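Local coordinates for protein putative oxidoreductase (Pseudomonas putida, PDB 3L6D) that probably binds NADP and acts as an oxidoreductase related to the reductive aminases, although its substrate and reaction have not been established, at residues Ile15-Gly21 against Thr69-Leu73; Met20-Met24 against Ala129-Val134; Ala62-Ser66 against Ala91-Ile97; Leu74-Thr79 against Tyr100-Ala104. All blocks are in the same frame, centred on the assembly; numbering follows the deposited sequence.

Contact 1 of 4, residues Ile15-Gly21 against Thr69-Leu73; sequences IGLGAMG and TIFVL
Ile-15 and Phe-71 pair as neighbours on parallel strands, and two backbone hydrogen bonds fix their register. Ile-15 N donates to Ile-70 O at 2.8 Å, and Val-72 N, two residues further along, donates to Ile-15 O at 3.0 Å; both are almost straight. Beyond them the chains part. A weaker C-H...O contact, Gly-16 CA to Val-72 O at 3.5 Å, follows. Gly-16 O is buried here and has no polar partner in the model.

The pairing sits at the heart of a Rossmann fold. Strands 12-15 and 68-71 adjoin in the sheet, and the turn after the first carries the pattern GxGxxG (Gly-16, Gly-18, Gly-21), consistent with the dinucleotide-binding loop of this family. Here a water links the loop to the neighbouring strand end: it accepts from Gly-18 N (2.9 Å) and from Gly-21 N, and donates a weak bond to Val-72 O. Many Rossmann folds hold a water at the same place.

Apolar packing lies on either side of this polar seam. With CG1 anti to the carbonyl carbon (chi1 -74°) and the chain extended beyond it, Ile-15 carries CD1 to Thr-69 CG2, 3.7 Å away, and obliquely toward the ring of Phe-71. Its other branch, CG2, faces Leu-73 CD2 at 4.2 Å. Val-72 instead turns to helix 19-30: CG2 rests on Gly-21 CA at 3.9 Å, while CG1 meets CG of Met-20, a selenomethionine, at 4.0 Å, the two side chains crossing at about a right angle.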
loop_
_atom_site.group_PDB
_atom_site.type_symbol
_atom_site.label_atom_id
_atom_site.label_comp_id
_atom_site.label_asym_id
_atom_site.label_seq_id
_atom_site.Cartn_x
_atom_site.Cartn_y
_atom_site.Cartn_z
ATOM N N ILE B 15 11.781 -30.799 -8.053
ATOM C CA ILE B 15 13.122 -30.823 -8.494
ATOM C C ILE B 15 13.747 -29.467 -8.282
ATOM O O ILE B 15 13.317 -28.466 -8.768
ATOM C CB ILE B 15 13.159 -31.232 -9.916
ATOM C CG1 ILE B 15 12.890 -32.703 -10.017
ATOM C CG2 ILE B 15 14.455 -30.901 -10.519
ATOM C CD1 ILE B 15 12.919 -33.151 -11.330
ATOM N N GLY B 16 14.809 -29.511 -7.529
ATOM C CA GLY B 16 15.531 -28.356 -7.089
ATOM C C GLY B 16 15.094 -28.140 -5.671
ATOM O O GLY B 16 13.939 -27.935 -5.401
ATOM N N LEU B 17 16.046 -28.155 -4.764
ATOM C CA LEU B 17 15.739 -28.007 -3.371
ATOM C C LEU B 17 16.641 -26.974 -2.794
ATOM O O LEU B 17 17.445 -27.251 -1.941
ATOM C CB LEU B 17 15.995 -29.309 -2.649
ATOM C CG LEU B 17 15.603 -30.585 -3.364
ATOM C CD1 LEU B 17 15.942 -31.796 -2.609
ATOM C CD2 LEU B 17 14.141 -30.558 -3.742
ATOM N N GLY B 18 16.421 -25.759 -3.254
ATOM C CA GLY B 18 16.924 -24.541 -2.689
ATOM C C GLY B 18 15.838 -24.102 -1.747
ATOM O O GLY B 18 14.929 -24.841 -1.482
ATOM N N ALA B 19 15.934 -22.897 -1.239
ATOM C CA ALA B 19 14.976 -22.440 -0.215
ATOM C C ALA B 19 13.500 -22.552 -0.627
ATOM O O ALA B 19 12.659 -22.985 0.174
ATOM C CB ALA B 19 15.304 -21.013 0.234
HETATM N N MSE B 20 13.189 -22.125 -1.852
HETATM C CA MSE B 20 11.814 -22.072 -2.353
HETATM C C MSE B 20 11.270 -23.493 -2.635
HETATM O O MSE B 20 10.183 -23.863 -2.159
HETATM C CB MSE B 20 11.752 -21.178 -3.593
HETATM C CG MSE B 20 10.362 -20.871 -4.128
HETATM SE SE MSE B 20 9.003 -20.293 -2.843
HETATM C CE MSE B 20 9.173 -18.320 -2.929
ATOM N N GLY B 21 12.039 -24.278 -3.381
ATOM C CA GLY B 21 11.706 -25.684 -3.573
ATOM C C GLY B 21 11.598 -26.455 -2.261
ATOM O O GLY B 21 10.663 -27.224 -2.077
ATOM N N THR B 69 5.571 -32.499 -11.979
ATOM C CA THR B 69 6.813 -32.239 -11.326
ATOM C C THR B 69 6.968 -30.711 -11.229
ATOM O O THR B 69 6.781 -29.983 -12.218
ATOM C CB THR B 69 8.015 -32.816 -12.118
ATOM O OG1 THR B 69 7.938 -34.242 -12.143
ATOM C CG2 THR B 69 9.313 -32.429 -11.445
ATOM N N ILE B 70 7.294 -30.228 -10.040
ATOM C CA ILE B 70 7.514 -28.813 -9.858
ATOM C C ILE B 70 9.017 -28.545 -10.045
ATOM O O ILE B 70 9.843 -29.214 -9.405
ATOM C CB ILE B 70 7.039 -28.423 -8.468
ATOM C CG1 ILE B 70 5.516 -28.461 -8.415
ATOM C CG2 ILE B 70 7.518 -27.022 -8.066
ATOM C CD1 ILE B 70 5.054 -28.361 -7.010
ATOM N N PHE B 71 9.380 -27.608 -10.936
ATOM C CA PHE B 71 10.797 -27.219 -11.152
ATOM C C PHE B 71 11.091 -25.891 -10.452
ATOM O O PHE B 71 10.369 -24.920 -10.633
ATOM C CB PHE B 71 11.114 -26.951 -12.617
ATOM C CG PHE B 71 11.391 -28.154 -13.449
ATOM C CD1 PHE B 71 10.716 -29.333 -13.263
ATOM C CD2 PHE B 71 12.259 -28.052 -14.513
ATOM C CE1 PHE B 71 10.966 -30.454 -14.071
ATOM C CE2 PHE B 71 12.518 -29.141 -15.344
ATOM C CZ PHE B 71 11.863 -30.358 -15.116
ATOM N N VAL B 72 12.137 -25.851 -9.636
ATOM C CA VAL B 72 12.508 -24.613 -8.976
ATOM C C VAL B 72 14.028 -24.599 -8.974
ATOM O O VAL B 72 14.660 -25.079 -8.047
ATOM C CB VAL B 72 11.971 -24.480 -7.510
ATOM C CG1 VAL B 72 11.880 -23.001 -7.149
ATOM C CG2 VAL B 72 10.635 -25.140 -7.294
ATOM N N LEU B 73 14.602 -24.054 -10.029
ATOM C CA LEU B 73 16.034 -24.223 -10.285
ATOM C C LEU B 73 16.733 -22.884 -10.255
ATOM O O LEU B 73 16.068 -21.853 -10.162
ATOM C CB LEU B 73 16.249 -24.905 -11.627
ATOM C CG LEU B 73 15.757 -26.364 -11.642
ATOM C CD1 LEU B 73 15.548 -26.835 -13.064
ATOM C CD2 LEU B 73 16.681 -27.311 -10.886
HETATM O O HOH W 1 14.699 -24.095 -4.870
#

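Contact 2 of 4, residues Met20-Met24 against Ala129-Val134; sequences MGTIM and AYPRNV
Val-134 pushes its two methyl groups into the side of helix 19-30, where Met-20, Ile-23 and Met-24 receive them. CG2 goes to the selenium of Met-20 (SE to CG2 3.5 Å) and also touches CG2 of Ile-23 at 3.7 Å. The other branch, CG1, lies against Met-24 CG at 4.0 Å, with the two side chains roughly perpendicular. Ile-23 and Val-134 run past one another in opposite directions, so that contact extends along their flanks.

Met-20 reaches Pro-131 through its terminal methyl. Bends at chi2 (48°) and chi3 (93°) swing this group away from the helix and onto the proline ring, where CE stands 3.8 Å from Pro-131 CD and about equally near CG. The same methyl comes within 3.8 Å of Ala-129 O.

Pro-131 is the third element. It begins a short 3-10 turn, in which Asn-133 N bonds to Tyr-130 O and Val-134 N to Pro-131 O. The turn thus presents the proline ring and Val-134 to the helix together. Ile-23 CG2 approaches the carbonyl oxygen Pro-131 O at 3.7 Å. The contact is one of van der Waals packing, without hydrogen bonds between the segments.

Residues of the turn that point away from the helix work elsewhere. Arg-132 forms a salt bridge with Asp-221 of the second subunit, and Tyr-130 OH bonds to His-245 of that subunit. The helix that follows the glycine-rich turn of a Rossmann fold thus packs against a loop whose outer side meets the second subunit.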
loop_
_atom_site.group_PDB
_atom_site.type_symbol
_atom_site.label_atom_id
_atom_site.label_comp_id
_atom_site.label_asym_id
_atom_site.label_seq_id
_atom_site.Cartn_x
_atom_site.Cartn_y
_atom_site.Cartn_z
HETATM N N MSE B 20 13.189 -22.125 -1.852
HETATM C CA MSE B 20 11.814 -22.072 -2.353
HETATM C C MSE B 20 11.270 -23.493 -2.635
HETATM O O MSE B 20 10.183 -23.863 -2.159
HETATM C CB MSE B 20 11.752 -21.178 -3.593
HETATM C CG MSE B 20 10.362 -20.871 -4.128
HETATM SE SE MSE B 20 9.003 -20.293 -2.843
HETATM C CE MSE B 20 9.173 -18.320 -2.929
ATOM N N GLY B 21 12.039 -24.278 -3.381
ATOM C CA GLY B 21 11.706 -25.684 -3.573
ATOM C C GLY B 21 11.598 -26.455 -2.261
ATOM O O GLY B 21 10.663 -27.224 -2.077
ATOM N N THR B 22 12.531 -26.240 -1.335
ATOM C CA THR B 22 12.464 -26.917 -0.033
ATOM C C THR B 22 11.166 -26.570 0.668
ATOM O O THR B 22 10.476 -27.476 1.168
ATOM C CB THR B 22 13.693 -26.594 0.873
ATOM O OG1 THR B 22 14.874 -27.043 0.210
ATOM C CG2 THR B 22 13.578 -27.318 2.228
ATOM N N ILE B 23 10.788 -25.280 0.696
ATOM C CA ILE B 23 9.538 -24.959 1.391
ATOM C C ILE B 23 8.306 -25.500 0.683
ATOM O O ILE B 23 7.354 -25.913 1.326
ATOM C CB ILE B 23 9.336 -23.453 1.838
ATOM C CG1 ILE B 23 8.249 -23.366 2.950
ATOM C CG2 ILE B 23 8.819 -22.596 0.738
ATOM C CD1 ILE B 23 8.712 -23.724 4.334
HETATM N N MSE B 24 8.319 -25.490 -0.637
HETATM C CA MSE B 24 7.206 -26.061 -1.379
HETATM C C MSE B 24 7.034 -27.548 -1.047
HETATM O O MSE B 24 5.913 -28.012 -0.736
HETATM C CB MSE B 24 7.435 -25.847 -2.860
HETATM C CG MSE B 24 7.216 -24.400 -3.259
HETATM SE SE MSE B 24 7.467 -24.226 -5.193
HETATM C CE MSE B 24 6.736 -22.412 -5.514
ATOM N N ALA B 129 4.727 -14.414 -3.243
ATOM C CA ALA B 129 4.927 -14.576 -1.836
ATOM C C ALA B 129 6.365 -14.733 -1.491
ATOM O O ALA B 129 7.146 -15.121 -2.303
ATOM C CB ALA B 129 4.173 -15.761 -1.365
ATOM N N TYR B 130 6.697 -14.449 -0.258
ATOM C CA TYR B 130 7.990 -14.847 0.275
ATOM C C TYR B 130 7.827 -16.288 0.731
ATOM O O TYR B 130 6.697 -16.715 1.017
ATOM C CB TYR B 130 8.422 -13.906 1.408
ATOM C CG TYR B 130 8.760 -12.518 0.900
ATOM C CD1 TYR B 130 9.949 -12.282 0.225
ATOM C CD2 TYR B 130 7.858 -11.451 1.039
ATOM C CE1 TYR B 130 10.260 -11.021 -0.260
ATOM C CE2 TYR B 130 8.170 -10.165 0.540
ATOM C CZ TYR B 130 9.364 -9.970 -0.100
ATOM O OH TYR B 130 9.727 -8.718 -0.570
ATOM N N PRO B 131 8.950 -17.056 0.804
ATOM C CA PRO B 131 8.890 -18.464 1.189
ATOM C C PRO B 131 8.082 -18.685 2.442
ATOM O O PRO B 131 7.357 -19.649 2.498
ATOM C CB PRO B 131 10.371 -18.834 1.414
ATOM C CG PRO B 131 11.078 -18.009 0.368
ATOM C CD PRO B 131 10.307 -16.686 0.330
ATOM N N ARG B 132 8.175 -17.789 3.432
ATOM C CA ARG B 132 7.406 -17.944 4.687
ATOM C C ARG B 132 5.913 -18.029 4.482
ATOM O O ARG B 132 5.190 -18.577 5.329
ATOM C CB ARG B 132 7.740 -16.816 5.685
ATOM C CG ARG B 132 7.308 -15.416 5.210
ATOM C CD ARG B 132 7.671 -14.338 6.247
ATOM N NE ARG B 132 7.105 -13.054 5.832
ATOM C CZ ARG B 132 7.790 -12.131 5.165
ATOM N NH1 ARG B 132 9.070 -12.338 4.892
ATOM N NH2 ARG B 132 7.203 -10.998 4.790
ATOM N N ASN B 133 5.415 -17.486 3.367
ATOM C CA ASN B 133 3.981 -17.567 3.082
ATOM C C ASN B 133 3.568 -18.540 1.946
ATOM O O ASN B 133 2.426 -18.529 1.462
ATOM C CB ASN B 133 3.411 -16.159 2.837
ATOM C CG ASN B 133 3.471 -15.309 4.081
ATOM O OD1 ASN B 133 3.022 -15.730 5.158
ATOM N ND2 ASN B 133 4.061 -14.123 3.955
ATOM N N VAL B 134 4.493 -19.401 1.553
ATOM C CA VAL B 134 4.112 -20.478 0.657
ATOM C C VAL B 134 3.139 -21.349 1.451
ATOM O O VAL B 134 3.387 -21.660 2.639
ATOM C CB VAL B 134 5.362 -21.272 0.194
ATOM C CG1 VAL B 134 4.972 -22.561 -0.511
ATOM C CG2 VAL B 134 6.212 -20.427 -0.718
#

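Contact 3 of 4, residues Ala62-Ser66 against Ala91-Ile97; sequences ALSAS and ALAHRTI
Leu-63 and Arg-95 carry this contact, one through its apolar branches and the other through a guanidinium group set against the end of helix 59-65. Both belong to the Rossmann fold of the domain that probably binds NADP: the helix packs beside the sheet, and a type II turn from Leu-92 to Arg-95 leads from helix 88-92 into strand 96-99.

Leu-63 points at the opposing segment and spreads its methyl groups between two partners, each met obliquely. CD1 lies 3.8 Å from Leu-92 CD2, and CD2 lies 3.5 Å from Ile-97 CD1 at the start of the strand. Closer to the backbone, its CB faces the methyl of Ala-91 at 4.0 Å.

Arg-95 also points toward the helix, but it meets backbone carbonyls and not methyl groups. With CG anti to the carbonyl carbon (chi1 -57°), a bend at chi2 (-60°) lays the guanidinium beside the carbonyls of the last helical turn. NE donates to Leu-63 O at 3.0 Å, a bent bond (133° at the hydrogen) whose acceptor is tilted out of the guanidinium plane. NH2 donates more directly to Ser-64 O at 3.1 Å, this acceptor lying nearly in that plane. Two neighbouring N-H groups therefore serve two consecutive carbonyls, and the positive charge would be expected to interact favourably with the negative end of the helix dipole.

On the outer side, the hydroxyl of Ser-64 is bonded to Lys-60 O within its own helix and also to a water. That water donates to Ala-91 O and sits over the centre of one guanidinium face, 3.2 Å above the plane of Arg-95.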
loop_
_atom_site.group_PDB
_atom_site.type_symbol
_atom_site.label_atom_id
_atom_site.label_comp_id
_atom_site.label_asym_id
_atom_site.label_seq_id
_atom_site.Cartn_x
_atom_site.Cartn_y
_atom_site.Cartn_z
ATOM N N ALA B 62 12.260 -39.033 -10.979
ATOM C CA ALA B 62 11.367 -38.047 -10.347
ATOM C C ALA B 62 10.201 -37.662 -11.294
ATOM O O ALA B 62 9.030 -37.574 -10.870
ATOM C CB ALA B 62 12.162 -36.838 -9.942
ATOM N N LEU B 63 10.521 -37.480 -12.586
ATOM C CA LEU B 63 9.497 -37.202 -13.599
ATOM C C LEU B 63 8.501 -38.326 -13.737
ATOM O O LEU B 63 7.283 -38.067 -13.838
ATOM C CB LEU B 63 10.128 -36.879 -14.971
ATOM C CG LEU B 63 10.873 -35.548 -14.983
ATOM C CD1 LEU B 63 11.682 -35.412 -16.311
ATOM C CD2 LEU B 63 9.866 -34.390 -14.822
ATOM N N SER B 64 9.007 -39.569 -13.684
ATOM C CA SER B 64 8.182 -40.748 -13.873
ATOM C C SER B 64 7.309 -40.993 -12.658
ATOM O O SER B 64 6.192 -41.518 -12.773
ATOM C CB SER B 64 9.056 -41.992 -14.192
ATOM O OG SER B 64 9.686 -41.832 -15.466
ATOM N N ALA B 65 7.807 -40.593 -11.492
ATOM C CA ALA B 65 7.173 -40.994 -10.211
ATOM C C ALA B 65 5.824 -40.342 -9.950
ATOM O O ALA B 65 5.038 -40.870 -9.159
ATOM C CB ALA B 65 8.100 -40.712 -9.033
ATOM N N SER B 66 5.571 -39.188 -10.573
ATOM C CA SER B 66 4.354 -38.386 -10.254
ATOM C C SER B 66 3.743 -37.844 -11.535
ATOM O O SER B 66 4.460 -37.647 -12.486
ATOM C CB SER B 66 4.766 -37.188 -9.378
ATOM O OG SER B 66 5.504 -37.615 -8.241
ATOM N N ALA B 91 10.984 -39.344 -20.421
ATOM C CA ALA B 91 10.208 -39.303 -19.158
ATOM C C ALA B 91 9.277 -38.099 -19.013
ATOM O O ALA B 91 8.430 -38.087 -18.119
ATOM C CB ALA B 91 11.141 -39.405 -17.953
ATOM N N LEU B 92 9.440 -37.081 -19.864
ATOM C CA LEU B 92 8.473 -35.979 -19.962
ATOM C C LEU B 92 7.078 -36.372 -20.508
ATOM O O LEU B 92 6.088 -35.667 -20.240
ATOM C CB LEU B 92 9.058 -34.851 -20.840
ATOM C CG LEU B 92 10.291 -34.161 -20.231
ATOM C CD1 LEU B 92 10.968 -33.212 -21.239
ATOM C CD2 LEU B 92 9.913 -33.361 -18.939
ATOM N N ALA B 93 6.987 -37.448 -21.300
ATOM C CA ALA B 93 5.725 -37.777 -22.002
ATOM C C ALA B 93 4.599 -37.920 -20.972
ATOM O O ALA B 93 4.779 -38.617 -19.968
ATOM C CB ALA B 93 5.843 -39.085 -22.799
ATOM N N HIS B 94 3.467 -37.255 -21.225
ATOM C CA HIS B 94 2.307 -37.335 -20.339
ATOM C C HIS B 94 2.540 -36.838 -18.913
ATOM O O HIS B 94 1.794 -37.200 -17.997
ATOM C CB HIS B 94 1.766 -38.752 -20.322
ATOM C CG HIS B 94 1.577 -39.306 -21.687
ATOM N ND1 HIS B 94 0.846 -38.643 -22.652
ATOM C CD2 HIS B 94 2.076 -40.415 -22.273
ATOM C CE1 HIS B 94 0.861 -39.352 -23.764
ATOM N NE2 HIS B 94 1.590 -40.437 -23.557
ATOM N N ARG B 95 3.535 -35.979 -18.738
ATOM C CA ARG B 95 3.768 -35.343 -17.429
ATOM C C ARG B 95 3.605 -33.850 -17.552
ATOM O O ARG B 95 3.880 -33.270 -18.593
ATOM C CB ARG B 95 5.213 -35.627 -16.915
ATOM C CG ARG B 95 5.577 -37.121 -16.793
ATOM C CD ARG B 95 4.598 -37.750 -15.800
ATOM N NE ARG B 95 4.979 -39.100 -15.426
ATOM C CZ ARG B 95 4.609 -40.209 -16.068
ATOM N NH1 ARG B 95 3.862 -40.151 -17.169
ATOM N NH2 ARG B 95 5.002 -41.394 -15.598
ATOM N N THR B 96 3.183 -33.217 -16.477
ATOM C CA THR B 96 3.094 -31.751 -16.452
ATOM C C THR B 96 4.290 -31.234 -15.656
ATOM O O THR B 96 4.553 -31.723 -14.558
ATOM C CB THR B 96 1.794 -31.338 -15.797
ATOM O OG1 THR B 96 0.726 -31.815 -16.623
ATOM C CG2 THR B 96 1.701 -29.730 -15.613
ATOM N N ILE B 97 5.042 -30.307 -16.248
ATOM C CA ILE B 97 6.108 -29.596 -15.551
ATOM C C ILE B 97 5.523 -28.289 -15.115
ATOM O O ILE B 97 5.034 -27.513 -15.979
ATOM C CB ILE B 97 7.281 -29.281 -16.531
ATOM C CG1 ILE B 97 7.817 -30.562 -17.158
ATOM C CG2 ILE B 97 8.417 -28.526 -15.837
ATOM C CD1 ILE B 97 8.089 -31.680 -16.146
HETATM O O HOH W 2 7.677 -40.377 -17.247
#

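Contact 4 of 4, residues Leu74-Thr79 against Tyr100-Ala104; sequences LDNHAT and YTTNA
At the N-terminus of helix 76-84, capped by Asp-75, the side chains of Asn-76 and Thr-79 face Asn-103 and Thr-101 of the loop that follows strand 96-99. The capping hydrogen bond runs from Ala-78 N to Asp-75 OD1, 2.8 Å long and nearly along the C-O axis of the acceptor. It anchors the first turn, and the loop packs against the side of that turn.

Direct contact across the pair is sparse. Thr-101 inserts its methyl group, CG2 standing 3.8 Å from Asp-75 C and 3.9 Å from Thr-79 OG1. With OG1 beside the backbone N (chi1 -66°) and CG2 anti to it, the methyl faces the helix and OG1 accepts from Leu-73 N, just before the helix segment. Further along, the amides of Asn-76 and Asn-103 meet with their planes 55° apart. Asn-103 ND2 is 2.8 Å from Asn-76 OD1, but an angle of 116° at the hydrogen makes this a weak bond.

Water supplies much of the remaining polar link. Thr-102 O accepts from two molecules, one bound also to Leu-74 O and another that accepts from Asn-76 N at 2.8 Å, so a backbone amide of the first turn is satisfied through solvent. A third water bridges the hydroxyls of Thr-79 and Thr-101, 2.6 Å from Thr-101 OG1.

The two segments follow adjacent parallel strands, 68-71 and 96-99, at the carboxyl edge of the sheet, the edge on which Rossmann folds bind their cofactor. Helix 105-117 adjoins them, with Leu-111 touching Asn-76, Thr-79 and Asn-103.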
loop_
_atom_site.group_PDB
_atom_site.type_symbol
_atom_site.label_atom_id
_atom_site.label_comp_id
_atom_site.label_asym_id
_atom_site.label_seq_id
_atom_site.Cartn_x
_atom_site.Cartn_y
_atom_site.Cartn_z
ATOM N N LEU B 74 18.071 -22.904 -10.310
ATOM C CA LEU B 74 18.830 -21.659 -10.189
ATOM C C LEU B 74 18.437 -20.697 -11.299
ATOM O O LEU B 74 18.030 -19.567 -11.033
ATOM C CB LEU B 74 20.356 -21.888 -10.209
ATOM C CG LEU B 74 21.175 -20.592 -9.946
ATOM C CD1 LEU B 74 20.803 -19.932 -8.598
ATOM C CD2 LEU B 74 22.690 -20.794 -10.044
ATOM N N ASP B 75 18.564 -21.150 -12.543
ATOM C CA ASP B 75 18.299 -20.258 -13.674
ATOM C C ASP B 75 17.905 -21.048 -14.912
ATOM O O ASP B 75 17.754 -22.280 -14.851
ATOM C CB ASP B 75 19.535 -19.373 -13.938
ATOM C CG ASP B 75 20.795 -20.186 -14.182
ATOM O OD1 ASP B 75 20.694 -21.408 -14.477
ATOM O OD2 ASP B 75 21.898 -19.593 -14.094
ATOM N N ASN B 76 17.788 -20.353 -16.043
ATOM C CA ASN B 76 17.431 -21.013 -17.281
ATOM C C ASN B 76 18.497 -22.029 -17.695
ATOM O O ASN B 76 18.156 -23.116 -18.127
ATOM C CB ASN B 76 17.148 -19.999 -18.399
ATOM C CG ASN B 76 16.088 -20.494 -19.373
ATOM O OD1 ASN B 76 14.939 -20.704 -18.979
ATOM N ND2 ASN B 76 16.469 -20.689 -20.647
ATOM N N HIS B 77 19.785 -21.680 -17.571
ATOM C CA HIS B 77 20.852 -22.667 -17.835
ATOM C C HIS B 77 20.565 -23.983 -17.077
ATOM O O HIS B 77 20.624 -25.064 -17.685
ATOM C CB HIS B 77 22.237 -22.139 -17.437
ATOM C CG HIS B 77 22.767 -21.060 -18.335
ATOM N ND1 HIS B 77 22.799 -21.181 -19.710
ATOM C CD2 HIS B 77 23.324 -19.857 -18.051
ATOM C CE1 HIS B 77 23.346 -20.095 -20.235
ATOM N NE2 HIS B 77 23.667 -19.273 -19.249
ATOM N N ALA B 78 20.228 -23.875 -15.782
ATOM C CA ALA B 78 19.936 -25.049 -14.929
ATOM C C ALA B 78 18.712 -25.866 -15.433
ATOM O O ALA B 78 18.700 -27.107 -15.368
ATOM C CB ALA B 78 19.745 -24.627 -13.467
ATOM N N THR B 79 17.705 -25.164 -15.955
ATOM C CA THR B 79 16.493 -25.825 -16.483
ATOM C C THR B 79 16.873 -26.667 -17.696
ATOM O O THR B 79 16.464 -27.825 -17.805
ATOM C CB THR B 79 15.416 -24.800 -16.869
ATOM O OG1 THR B 79 15.100 -23.987 -15.733
ATOM C CG2 THR B 79 14.124 -25.481 -17.371
ATOM N N TYR B 100 8.516 -22.873 -11.711
ATOM C CA TYR B 100 8.608 -21.635 -10.922
ATOM C C TYR B 100 9.976 -20.911 -11.034
ATOM O O TYR B 100 10.176 -19.924 -10.339
ATOM C CB TYR B 100 8.281 -21.897 -9.446
ATOM C CG TYR B 100 6.856 -22.271 -9.210
ATOM C CD1 TYR B 100 5.871 -21.305 -9.104
ATOM C CD2 TYR B 100 6.478 -23.607 -9.098
ATOM C CE1 TYR B 100 4.534 -21.641 -8.884
ATOM C CE2 TYR B 100 5.145 -23.952 -8.906
ATOM C CZ TYR B 100 4.185 -22.972 -8.811
ATOM O OH TYR B 100 2.875 -23.295 -8.608
ATOM N N THR B 101 10.886 -21.400 -11.880
ATOM C CA THR B 101 12.269 -20.866 -11.989
ATOM C C THR B 101 12.196 -19.524 -12.706
ATOM O O THR B 101 11.566 -19.439 -13.749
ATOM C CB THR B 101 13.175 -21.770 -12.832
ATOM O OG1 THR B 101 13.374 -23.030 -12.189
ATOM C CG2 THR B 101 14.570 -21.119 -13.070
ATOM N N THR B 102 12.830 -18.485 -12.157
ATOM C CA THR B 102 12.899 -17.181 -12.859
ATOM C C THR B 102 13.723 -17.183 -14.153
ATOM O O THR B 102 14.878 -17.624 -14.200
ATOM C CB THR B 102 13.372 -16.066 -11.944
ATOM O OG1 THR B 102 12.649 -16.164 -10.717
ATOM C CG2 THR B 102 13.099 -14.710 -12.590
ATOM N N ASN B 103 13.127 -16.552 -15.154
ATOM C CA ASN B 103 13.246 -16.881 -16.549
ATOM C C ASN B 103 13.234 -15.539 -17.290
ATOM O O ASN B 103 12.669 -14.561 -16.778
ATOM C CB ASN B 103 11.963 -17.704 -16.864
ATOM C CG ASN B 103 11.846 -18.141 -18.305
ATOM O OD1 ASN B 103 10.961 -17.665 -19.032
ATOM N ND2 ASN B 103 12.678 -19.099 -18.712
ATOM N N ALA B 104 13.854 -15.485 -18.472
ATOM C CA ALA B 104 13.654 -14.352 -19.402
ATOM C C ALA B 104 12.462 -14.650 -20.332
ATOM O O ALA B 104 12.178 -15.830 -20.627
ATOM C CB ALA B 104 14.919 -14.055 -20.203
HETATM O O HOH W 3 17.030 -17.475 -12.079
HETATM O O HOH W 4 17.568 -17.545 -15.655
HETATM O O HOH W 5 13.126 -24.825 -14.093
#

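From the N terminus, the glycine-rich turn and the start of helix 19-30 open two contacts together. Contact 1 closes first, when the chain returns along strand 68-71; contact 2, whose span encloses contacts 3 and 4, waits for the loop after strand 121-128. Contact 3 opens at helix 59-65, before contact 1 closes, and closes at the turn between helix 88-92 and strand 96-99; contact 4 opens after contact 1 and closes in the loop after strand 96-99. Contact 3 therefore crosses both. Strands 68-71 and 96-99, neighbours in the sheet, join contacts 1 and 3; Phe-71 O and Tyr-100 N, probably hydrogen-bonded, join contacts 1 and 4. Met-24 on Tyr-100 joins contacts 2 and 4.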